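TRNA dimethylallyltransferase (Bacillus halodurans, PDB 3EXA) probably transfers a dimethylallyl group from dimethylallyl diphosphate onto adenine 37 of tRNAs that read codons beginning with uridine. Local coordinates at residues K2-G10 and H89-G99; E223-R233 and Y243-D251. All coordinates share one frame; numbering follows the deposited sequence.

Contact 1. Residues K2-G10 and H89-G99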
loop_
_atom_site.group_PDB
_atom_site.type_symbol
_atom_site.label_atom_id
_atom_site.label_comp_id
_atom_site.label_asym_id
_atom_site.label_seq_id
_atom_site.Cartn_x
_atom_site.Cartn_y
_atom_site.Cartn_z
ATOM N N LYS A 2 6.018 -33.628 -5.676
ATOM C CA LYS A 2 5.248 -32.610 -4.906
ATOM C C LYS A 2 4.712 -33.177 -3.597
ATOM O O LYS A 2 4.486 -34.382 -3.480
ATOM C CB LYS A 2 4.045 -32.109 -5.712
ATOM C CG LYS A 2 4.343 -31.498 -7.066
ATOM C CD LYS A 2 3.039 -31.027 -7.707
ATOM C CE LYS A 2 3.268 -30.424 -9.085
ATOM N NZ LYS A 2 3.812 -31.440 -10.035
ATOM N N GLU A 3 4.525 -32.300 -2.614
ATOM C CA GLU A 3 3.944 -32.682 -1.328
ATOM C C GLU A 3 2.490 -33.082 -1.594
ATOM O O GLU A 3 1.773 -32.400 -2.332
ATOM C CB GLU A 3 3.946 -31.500 -0.351
ATOM C CG GLU A 3 5.252 -31.226 0.377
ATOM C CD GLU A 3 5.178 -29.985 1.256
ATOM O OE1 GLU A 3 4.135 -29.772 1.910
ATOM O OE2 GLU A 3 6.164 -29.218 1.306
ATOM N N LYS A 4 2.065 -34.181 -0.975
ATOM C CA LYS A 4 0.711 -34.709 -1.124
ATOM C C LYS A 4 -0.247 -34.086 -0.115
ATOM O O LYS A 4 0.102 -33.908 1.049
ATOM C CB LYS A 4 0.711 -36.224 -0.927
ATOM C CG LYS A 4 1.498 -36.996 -1.959
ATOM C CD LYS A 4 1.472 -38.480 -1.642
ATOM C CE LYS A 4 2.341 -39.259 -2.616
ATOM N NZ LYS A 4 2.475 -40.698 -2.238
ATOM N N LEU A 5 -1.459 -33.771 -0.566
ATOM C CA LEU A 5 -2.462 -33.168 0.305
ATOM C C LEU A 5 -3.873 -33.627 -0.028
ATOM O O LEU A 5 -4.342 -33.458 -1.155
ATOM C CB LEU A 5 -2.394 -31.650 0.195
ATOM C CG LEU A 5 -3.500 -30.853 0.871
ATOM C CD1 LEU A 5 -3.646 -31.250 2.333
ATOM C CD2 LEU A 5 -3.160 -29.382 0.739
ATOM N N VAL A 6 -4.554 -34.207 0.956
ATOM C CA VAL A 6 -5.926 -34.659 0.751
ATOM C C VAL A 6 -6.877 -33.627 1.348
ATOM O O VAL A 6 -6.692 -33.205 2.486
ATOM C CB VAL A 6 -6.201 -36.024 1.439
ATOM C CG1 VAL A 6 -7.665 -36.412 1.233
ATOM C CG2 VAL A 6 -5.284 -37.107 0.872
ATOM N N ALA A 7 -7.882 -33.205 0.581
ATOM C CA ALA A 7 -8.851 -32.241 1.094
ATOM C C ALA A 7 -10.243 -32.856 1.100
ATOM O O ALA A 7 -10.656 -33.485 0.126
ATOM C CB ALA A 7 -8.845 -30.972 0.256
ATOM N N ILE A 8 -10.946 -32.703 2.218
ATOM C CA ILE A 8 -12.300 -33.214 2.359
ATOM C C ILE A 8 -13.162 -31.994 2.630
ATOM O O ILE A 8 -13.072 -31.374 3.685
ATOM C CB ILE A 8 -12.422 -34.197 3.539
ATOM C CG1 ILE A 8 -11.444 -35.350 3.357
ATOM C CG2 ILE A 8 -13.850 -34.726 3.634
ATOM C CD1 ILE A 8 -11.415 -36.306 4.519
ATOM N N VAL A 9 -13.989 -31.649 1.654
ATOM C CA VAL A 9 -14.848 -30.484 1.744
ATOM C C VAL A 9 -16.310 -30.906 1.654
ATOM O O VAL A 9 -16.611 -32.030 1.261
ATOM C CB VAL A 9 -14.559 -29.553 0.590
ATOM C CG1 VAL A 9 -13.062 -29.245 0.543
ATOM C CG2 VAL A 9 -14.998 -30.226 -0.707
ATOM N N GLY A 10 -17.208 -29.986 1.988
ATOM C CA GLY A 10 -18.631 -30.273 1.947
ATOM C C GLY A 10 -19.343 -29.456 3.012
ATOM O O GLY A 10 -18.691 -28.922 3.904
ATOM N N HIS A 89 4.576 -33.975 6.629
ATOM C CA HIS A 89 5.307 -34.788 5.659
ATOM C C HIS A 89 6.656 -35.201 6.215
ATOM O O HIS A 89 7.175 -36.255 5.864
ATOM C CB HIS A 89 5.506 -34.032 4.352
ATOM C CG HIS A 89 4.384 -34.226 3.385
ATOM N ND1 HIS A 89 4.124 -35.435 2.785
ATOM C CD2 HIS A 89 3.426 -33.371 2.954
ATOM C CE1 HIS A 89 3.045 -35.322 2.022
ATOM N NE2 HIS A 89 2.607 -34.083 2.109
ATOM N N GLU A 90 7.213 -34.360 7.081
ATOM C CA GLU A 90 8.497 -34.635 7.715
ATOM C C GLU A 90 8.351 -35.841 8.648
ATOM O O GLU A 90 9.327 -36.535 8.925
ATOM C CB GLU A 90 8.962 -33.429 8.535
ATOM C CG GLU A 90 9.056 -32.119 7.767
ATOM C CD GLU A 90 10.437 -31.845 7.220
ATOM O OE1 GLU A 90 10.603 -30.814 6.531
ATOM O OE2 GLU A 90 11.359 -32.652 7.480
ATOM N N ARG A 91 7.134 -36.072 9.141
ATOM C CA ARG A 91 6.860 -37.196 10.036
ATOM C C ARG A 91 6.500 -38.440 9.250
ATOM O O ARG A 91 6.316 -39.508 9.826
ATOM C CB ARG A 91 5.702 -36.878 10.986
ATOM C CG ARG A 91 6.068 -36.033 12.186
ATOM C CD ARG A 91 4.870 -35.876 13.118
ATOM N NE ARG A 91 3.848 -34.953 12.619
ATOM C CZ ARG A 91 3.980 -33.627 12.582
ATOM N NH1 ARG A 91 5.096 -33.057 13.009
ATOM N NH2 ARG A 91 2.987 -32.864 12.138
ATOM N N GLY A 92 6.389 -38.292 7.933
ATOM C CA GLY A 92 6.042 -39.417 7.081
ATOM C C GLY A 92 4.554 -39.717 7.104
ATOM O O GLY A 92 4.138 -40.844 6.850
ATOM N N ARG A 93 3.760 -38.697 7.410
ATOM C CA ARG A 93 2.312 -38.817 7.484
ATOM C C ARG A 93 1.675 -38.059 6.334
ATOM O O ARG A 93 2.316 -37.217 5.699
ATOM C CB ARG A 93 1.807 -38.210 8.788
ATOM C CG ARG A 93 2.462 -38.750 10.026
ATOM C CD ARG A 93 1.812 -40.032 10.439
ATOM N NE ARG A 93 2.272 -40.468 11.749
ATOM C CZ ARG A 93 2.021 -39.823 12.884
ATOM N NH1 ARG A 93 1.312 -38.705 12.871
ATOM N NH2 ARG A 93 2.465 -40.307 14.040
ATOM N N LEU A 94 0.399 -38.341 6.092
ATOM C CA LEU A 94 -0.343 -37.676 5.030
ATOM C C LEU A 94 -1.252 -36.585 5.601
ATOM O O LEU A 94 -2.155 -36.865 6.395
ATOM C CB LEU A 94 -1.177 -38.701 4.264
ATOM C CG LEU A 94 -2.118 -38.140 3.204
ATOM C CD1 LEU A 94 -1.322 -37.390 2.149
ATOM C CD2 LEU A 94 -2.891 -39.277 2.587
ATOM N N PRO A 95 -1.025 -35.323 5.201
ATOM C CA PRO A 95 -1.834 -34.201 5.684
ATOM C C PRO A 95 -3.238 -34.142 5.089
ATOM O O PRO A 95 -3.425 -34.250 3.876
ATOM C CB PRO A 95 -0.995 -32.989 5.300
ATOM C CG PRO A 95 -0.404 -33.420 4.007
ATOM C CD PRO A 95 0.045 -34.840 4.314
ATOM N N PHE A 96 -4.212 -33.955 5.974
ATOM C CA PHE A 96 -5.630 -33.877 5.630
ATOM C C PHE A 96 -6.221 -32.495 5.969
ATOM O O PHE A 96 -6.184 -32.062 7.122
ATOM C CB PHE A 96 -6.399 -34.957 6.416
ATOM C CG PHE A 96 -6.448 -36.311 5.743
ATOM C CD1 PHE A 96 -7.552 -36.677 4.970
ATOM C CD2 PHE A 96 -5.411 -37.226 5.901
ATOM C CE1 PHE A 96 -7.624 -37.935 4.356
ATOM C CE2 PHE A 96 -5.475 -38.485 5.292
ATOM C CZ PHE A 96 -6.588 -38.840 4.517
ATOM N N LEU A 97 -6.750 -31.805 4.962
ATOM C CA LEU A 97 -7.383 -30.509 5.167
ATOM C C LEU A 97 -8.876 -30.813 5.150
ATOM O O LEU A 97 -9.450 -31.125 4.093
ATOM C CB LEU A 97 -7.024 -29.533 4.040
ATOM C CG LEU A 97 -7.526 -28.084 4.162
ATOM C CD1 LEU A 97 -6.971 -27.434 5.407
ATOM C CD2 LEU A 97 -7.100 -27.301 2.947
ATOM N N VAL A 98 -9.488 -30.722 6.332
ATOM C CA VAL A 98 -10.908 -31.039 6.522
ATOM C C VAL A 98 -11.827 -29.884 6.899
ATOM O O VAL A 98 -11.481 -29.041 7.727
ATOM C CB VAL A 98 -11.082 -32.153 7.601
ATOM C CG1 VAL A 98 -12.562 -32.524 7.751
ATOM C CG2 VAL A 98 -10.288 -33.370 7.208
ATOM N N GLY A 99 -13.006 -29.879 6.280
ATOM C CA GLY A 99 -14.010 -28.866 6.534
ATOM C C GLY A 99 -13.549 -27.490 6.136
ATOM O O GLY A 99 -12.642 -27.352 5.314
#
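His-89, on the last turn of helix 74-90, reaches across to the start of strand 4-9 and gives its NE2 proton to Lys-4 O at 2.7 Å. The acceptor lies near the ring plane and the donor approaches in the carbonyl plane, on a lone pair (C=O...N 128°), which probably limits the ring's rotation. The Glu-3 side chain passes obliquely by the CD2 side of the ring, and its OE2 bonds Thr-86 OG1 on the same helix. After the Schellman turn at Gly-92 the chain re-enters the sheet. There Leu-94 CD2 meets Val-6 CG2 at 3.7 Å, and Val-6 N bonds Pro-95 O (3.1 Å). Phe-96, its CG placed beside the backbone N by chi1 of -87°, turns one ring face to Val-6, whose CB sits 4.0 Å from the ring centroid in a CH-pi contact; Ile-8 CD1 touches the ring edge at Phe-96 CD1 (3.9 Å). Leu-97 N bonds Val-6 O (2.8 Å) and Ile-8 N bonds Leu-97 O (2.9 Å), a parallel ladder that Gly-99 N closes on Ile-8 O. Helix 16-25 covers the face bearing Phe-96, Ile-8 and Val-98. Val-6 and Ile-8 thus hold the strands in register, while Leu-5 and Ala-7 bond strand 191-198 on the other side. This implies a fixed setting for Gly-10, first residue of the predicted ATP-binding P-loop, and for Gly-99 near Lys-16, substrate-binding by similarity.

Contact 2. Residues E223-R233 and Y243-D251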
loop_
_atom_site.group_PDB
_atom_site.type_symbol
_atom_site.label_atom_id
_atom_site.label_comp_id
_atom_site.label_asym_id
_atom_site.label_seq_id
_atom_site.Cartn_x
_atom_site.Cartn_y
_atom_site.Cartn_z
ATOM N N GLU A 223 -23.391 -20.773 26.608
ATOM C CA GLU A 223 -22.113 -20.515 25.965
ATOM C C GLU A 223 -22.066 -19.097 25.416
ATOM O O GLU A 223 -21.035 -18.431 25.507
ATOM C CB GLU A 223 -21.867 -21.525 24.834
ATOM C CG GLU A 223 -20.494 -21.395 24.186
ATOM C CD GLU A 223 -20.265 -22.382 23.058
ATOM O OE1 GLU A 223 -20.991 -22.321 22.042
ATOM O OE2 GLU A 223 -19.353 -23.226 23.183
ATOM N N ALA A 224 -23.176 -18.635 24.849
ATOM C CA ALA A 224 -23.254 -17.277 24.300
ATOM C C ALA A 224 -23.227 -16.284 25.458
ATOM O O ALA A 224 -22.471 -15.314 25.431
ATOM C CB ALA A 224 -24.547 -17.102 23.480
ATOM N N LYS A 225 -24.045 -16.530 26.479
ATOM C CA LYS A 225 -24.090 -15.641 27.639
ATOM C C LYS A 225 -22.733 -15.417 28.277
ATOM O O LYS A 225 -22.455 -14.327 28.779
ATOM C CB LYS A 225 -25.062 -16.163 28.701
ATOM C CG LYS A 225 -26.523 -16.092 28.300
ATOM C CD LYS A 225 -27.433 -16.655 29.387
ATOM C CE LYS A 225 -27.359 -15.859 30.673
ATOM N NZ LYS A 225 -28.116 -16.563 31.744
ATOM N N LYS A 226 -21.880 -16.432 28.278
ATOM C CA LYS A 226 -20.560 -16.262 28.874
ATOM C C LYS A 226 -19.717 -15.291 28.038
ATOM O O LYS A 226 -19.064 -14.410 28.588
ATOM C CB LYS A 226 -19.857 -17.615 29.009
ATOM C CG LYS A 226 -20.552 -18.583 29.965
ATOM C CD LYS A 226 -19.793 -19.904 30.063
ATOM C CE LYS A 226 -20.455 -20.865 31.042
ATOM N NZ LYS A 226 -19.761 -22.185 31.098
ATOM N N LEU A 227 -19.738 -15.441 26.716
ATOM C CA LEU A 227 -18.981 -14.544 25.850
ATOM C C LEU A 227 -19.565 -13.140 25.918
ATOM O O LEU A 227 -18.846 -12.143 25.851
ATOM C CB LEU A 227 -19.032 -15.029 24.409
ATOM C CG LEU A 227 -18.337 -16.369 24.157
ATOM C CD1 LEU A 227 -18.611 -16.801 22.732
ATOM C CD2 LEU A 227 -16.835 -16.239 24.400
ATOM N N TYR A 228 -20.882 -13.078 26.046
ATOM C CA TYR A 228 -21.614 -11.822 26.115
ATOM C C TYR A 228 -21.282 -11.116 27.422
ATOM O O TYR A 228 -20.976 -9.922 27.450
ATOM C CB TYR A 228 -23.112 -12.128 26.071
ATOM C CG TYR A 228 -23.998 -10.943 25.790
ATOM C CD1 TYR A 228 -24.247 -10.532 24.478
ATOM C CD2 TYR A 228 -24.633 -10.266 26.830
ATOM C CE1 TYR A 228 -25.121 -9.479 24.205
ATOM C CE2 TYR A 228 -25.505 -9.213 26.578
ATOM C CZ TYR A 228 -25.749 -8.824 25.263
ATOM O OH TYR A 228 -26.620 -7.791 25.011
ATOM N N ASP A 229 -21.341 -11.879 28.504
ATOM C CA ASP A 229 -21.060 -11.350 29.828
ATOM C C ASP A 229 -19.628 -10.868 29.985
ATOM O O ASP A 229 -19.372 -9.937 30.741
ATOM C CB ASP A 229 -21.356 -12.407 30.887
ATOM C CG ASP A 229 -22.154 -11.859 32.047
ATOM O OD1 ASP A 229 -22.353 -12.607 33.029
ATOM O OD2 ASP A 229 -22.586 -10.687 31.979
ATOM N N ARG A 230 -18.681 -11.495 29.296
ATOM C CA ARG A 230 -17.309 -11.040 29.444
ATOM C C ARG A 230 -17.070 -9.799 28.608
ATOM O O ARG A 230 -15.980 -9.231 28.626
ATOM C CB ARG A 230 -16.306 -12.142 29.083
ATOM C CG ARG A 230 -16.433 -12.701 27.689
ATOM C CD ARG A 230 -15.251 -13.605 27.347
ATOM N NE ARG A 230 -13.992 -12.865 27.220
ATOM C CZ ARG A 230 -12.861 -13.398 26.767
ATOM N NH1 ARG A 230 -12.835 -14.671 26.400
ATOM N NH2 ARG A 230 -11.762 -12.662 26.672
ATOM N N GLY A 231 -18.097 -9.372 27.878
ATOM C CA GLY A 231 -17.970 -8.174 27.066
ATOM C C GLY A 231 -17.510 -8.325 25.626
ATOM O O GLY A 231 -17.106 -7.341 25.018
ATOM N N ILE A 232 -17.566 -9.537 25.071
ATOM C CA ILE A 232 -17.149 -9.767 23.678
ATOM C C ILE A 232 -18.240 -9.260 22.716
ATOM O O ILE A 232 -19.398 -9.675 22.800
ATOM C CB ILE A 232 -16.912 -11.284 23.398
ATOM C CG1 ILE A 232 -15.767 -11.830 24.265
ATOM C CG2 ILE A 232 -16.581 -11.498 21.945
ATOM C CD1 ILE A 232 -14.431 -11.148 24.045
ATOM N N ARG A 233 -17.886 -8.365 21.796
ATOM C CA ARG A 233 -18.884 -7.856 20.864
ATOM C C ARG A 233 -18.248 -7.329 19.600
ATOM O O ARG A 233 -17.123 -6.833 19.621
ATOM C CB ARG A 233 -19.721 -6.749 21.530
ATOM C CG ARG A 233 -20.876 -6.199 20.676
ATOM C CD ARG A 233 -21.598 -5.049 21.396
ATOM N NE ARG A 233 -23.010 -5.343 21.610
ATOM C CZ ARG A 233 -23.891 -5.483 20.626
ATOM N NH1 ARG A 233 -25.155 -5.759 20.896
ATOM N NH2 ARG A 233 -23.507 -5.325 19.366
ATOM N N TYR A 243 -23.643 -17.573 16.718
ATOM C CA TYR A 243 -23.529 -16.845 17.990
ATOM C C TYR A 243 -24.244 -15.498 17.843
ATOM O O TYR A 243 -24.702 -14.917 18.823
ATOM C CB TYR A 243 -22.058 -16.581 18.394
ATOM C CG TYR A 243 -21.291 -17.809 18.850
ATOM C CD1 TYR A 243 -20.703 -18.658 17.923
ATOM C CD2 TYR A 243 -21.237 -18.168 20.198
ATOM C CE1 TYR A 243 -20.088 -19.845 18.308
ATOM C CE2 TYR A 243 -20.625 -19.357 20.609
ATOM C CZ TYR A 243 -20.058 -20.195 19.649
ATOM O OH TYR A 243 -19.506 -21.404 20.007
ATOM N N LYS A 244 -24.336 -15.003 16.611
ATOM C CA LYS A 244 -24.992 -13.727 16.376
ATOM C C LYS A 244 -26.493 -13.812 16.667
ATOM O O LYS A 244 -27.063 -12.885 17.221
ATOM C CB LYS A 244 -24.737 -13.231 14.941
ATOM C CG LYS A 244 -25.479 -13.963 13.851
ATOM C CD LYS A 244 -25.200 -13.375 12.462
ATOM C CE LYS A 244 -25.774 -14.320 11.395
ATOM N NZ LYS A 244 -25.607 -13.860 9.985
ATOM N N GLU A 245 -27.129 -14.926 16.331
ATOM C CA GLU A 245 -28.553 -15.054 16.595
ATOM C C GLU A 245 -28.832 -14.951 18.088
ATOM O O GLU A 245 -29.779 -14.281 18.515
ATOM C CB GLU A 245 -29.084 -16.375 16.069
ATOM C CG GLU A 245 -28.961 -16.532 14.563
ATOM C CD GLU A 245 -27.593 -16.993 14.105
ATOM O OE1 GLU A 245 -26.801 -17.501 14.940
ATOM O OE2 GLU A 245 -27.316 -16.870 12.890
HETATM N N MSE A 246 -28.011 -15.609 18.893
HETATM C CA MSE A 246 -28.198 -15.543 20.332
HETATM C C MSE A 246 -27.960 -14.108 20.818
HETATM O O MSE A 246 -28.653 -13.625 21.713
HETATM C CB MSE A 246 -27.256 -16.522 21.040
HETATM C CG MSE A 246 -27.577 -17.985 20.763
HETATM SE SE MSE A 246 -29.432 -18.481 21.192
HETATM C CE MSE A 246 -30.099 -18.724 19.375
ATOM N N TYR A 247 -26.998 -13.411 20.224
ATOM C CA TYR A 247 -26.741 -12.041 20.639
ATOM C C TYR A 247 -27.959 -11.132 20.418
ATOM O O TYR A 247 -28.246 -10.261 21.242
ATOM C CB TYR A 247 -25.508 -11.481 19.930
ATOM C CG TYR A 247 -24.216 -11.688 20.693
ATOM C CD1 TYR A 247 -23.307 -10.642 20.834
ATOM C CD2 TYR A 247 -23.895 -12.920 21.271
ATOM C CE1 TYR A 247 -22.111 -10.802 21.527
ATOM C CE2 TYR A 247 -22.687 -13.091 21.968
ATOM C CZ TYR A 247 -21.803 -12.015 22.088
ATOM O OH TYR A 247 -20.611 -12.131 22.772
ATOM N N ASP A 248 -28.681 -11.313 19.318
ATOM C CA ASP A 248 -29.880 -10.500 19.113
ATOM C C ASP A 248 -30.864 -10.808 20.238
ATOM O O ASP A 248 -31.523 -9.911 20.760
ATOM C CB ASP A 248 -30.538 -10.803 17.765
ATOM C CG ASP A 248 -29.810 -10.158 16.612
ATOM O OD1 ASP A 248 -29.677 -8.913 16.594
ATOM O OD2 ASP A 248 -29.365 -10.893 15.713
ATOM N N TYR A 249 -30.973 -12.084 20.601
ATOM C CA TYR A 249 -31.867 -12.483 21.687
ATOM C C TYR A 249 -31.432 -11.814 22.992
ATOM O O TYR A 249 -32.243 -11.207 23.693
ATOM C CB TYR A 249 -31.858 -14.009 21.877
ATOM C CG TYR A 249 -32.377 -14.439 23.236
ATOM C CD1 TYR A 249 -33.716 -14.247 23.585
ATOM C CD2 TYR A 249 -31.518 -14.994 24.195
ATOM C CE1 TYR A 249 -34.191 -14.592 24.850
ATOM C CE2 TYR A 249 -31.983 -15.342 25.466
ATOM C CZ TYR A 249 -33.323 -15.135 25.783
ATOM O OH TYR A 249 -33.810 -15.456 27.025
ATOM N N LEU A 250 -30.145 -11.936 23.310
ATOM C CA LEU A 250 -29.585 -11.353 24.527
ATOM C C LEU A 250 -29.763 -9.831 24.561
ATOM O O LEU A 250 -29.902 -9.246 25.631
ATOM C CB LEU A 250 -28.100 -11.723 24.634
ATOM C CG LEU A 250 -27.640 -12.866 25.546
ATOM C CD1 LEU A 250 -28.753 -13.846 25.838
ATOM C CD2 LEU A 250 -26.449 -13.550 24.886
ATOM N N ASP A 251 -29.745 -9.205 23.385
ATOM C CA ASP A 251 -29.932 -7.764 23.254
ATOM C C ASP A 251 -31.412 -7.457 23.425
ATOM O O ASP A 251 -31.792 -6.305 23.621
ATOM C CB ASP A 251 -29.506 -7.274 21.866
ATOM C CG ASP A 251 -28.010 -7.067 21.740
ATOM O OD1 ASP A 251 -27.550 -6.822 20.600
ATOM O OD2 ASP A 251 -27.297 -7.136 22.769
#
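Glu-223 accepts the hydroxyl of Tyr-243 on OE1 at 2.7 Å, the oxygen being met from above the carboxylate plane. Its two oxygens also take backbone N-H groups of Gly-46 and Ile-45, which ties the helix pair to that loop. Ala-224 sets its CB against CB of selenomethionine Met-246 (3.7 Å), a small residue where the helix segments cross at -68° with axes 9.8 Å apart. Leu-227 CD1 lies against the Tyr-243 ring. Tyr-228, with CG anti to the backbone N (chi1 -166°), offers its edge to Tyr-247 and one face to Leu-250: CD1 points at the centre of the Tyr-247 face in a T-shaped pair (centroids 5.0 Å, planes at 83°), while Leu-250 CB lies 3.8 Å from the Tyr-228 centroid. Tyr-228 OH and Asp-251 OD2 are modelled at 2.4 Å, a doubtful length. Beyond the helix, Ile-232 O receives the Tyr-247 hydroxyl at 2.7 Å, the donor tilted from the carbonyl plane. A leucine in place of Tyr-247 would probably leave Ile-232 O without this donor and the Tyr-228 edge without its aromatic face. Arg-233 NH1 makes a salt bridge to Asp-251 OD1 (2.6 Å), the flat groups nearly coplanar but the hydrogen bond within it weak. These bonds probably help to orient the steeply crossing helices and, through N-cap residue Tyr-243, to anchor the end of region 239-244, which by similarity contacts substrate tRNA.

Overall arrangement
From the N terminus the chain enters the parallel sheet at once with strand 4-9, and contact 1 closes a long loop when strand 94-98 returns beside it; 78 residues separate the two segments, and they include helix 16-25, strand 29-33 and most of helix 74-90. This ties the first strand to its neighbour at the heart of the P-loop NTPase-like core. Contact 2 opens only later, after strand 191-198, and closes a short loop of nine residues between helices 220-229 and 244-251. The two neither nest nor cross. Their centres stand about 35 Å apart on opposite sides of the chain's centre, and contact 1 joins strands of the core sheet while contact 2 joins helices remote from it.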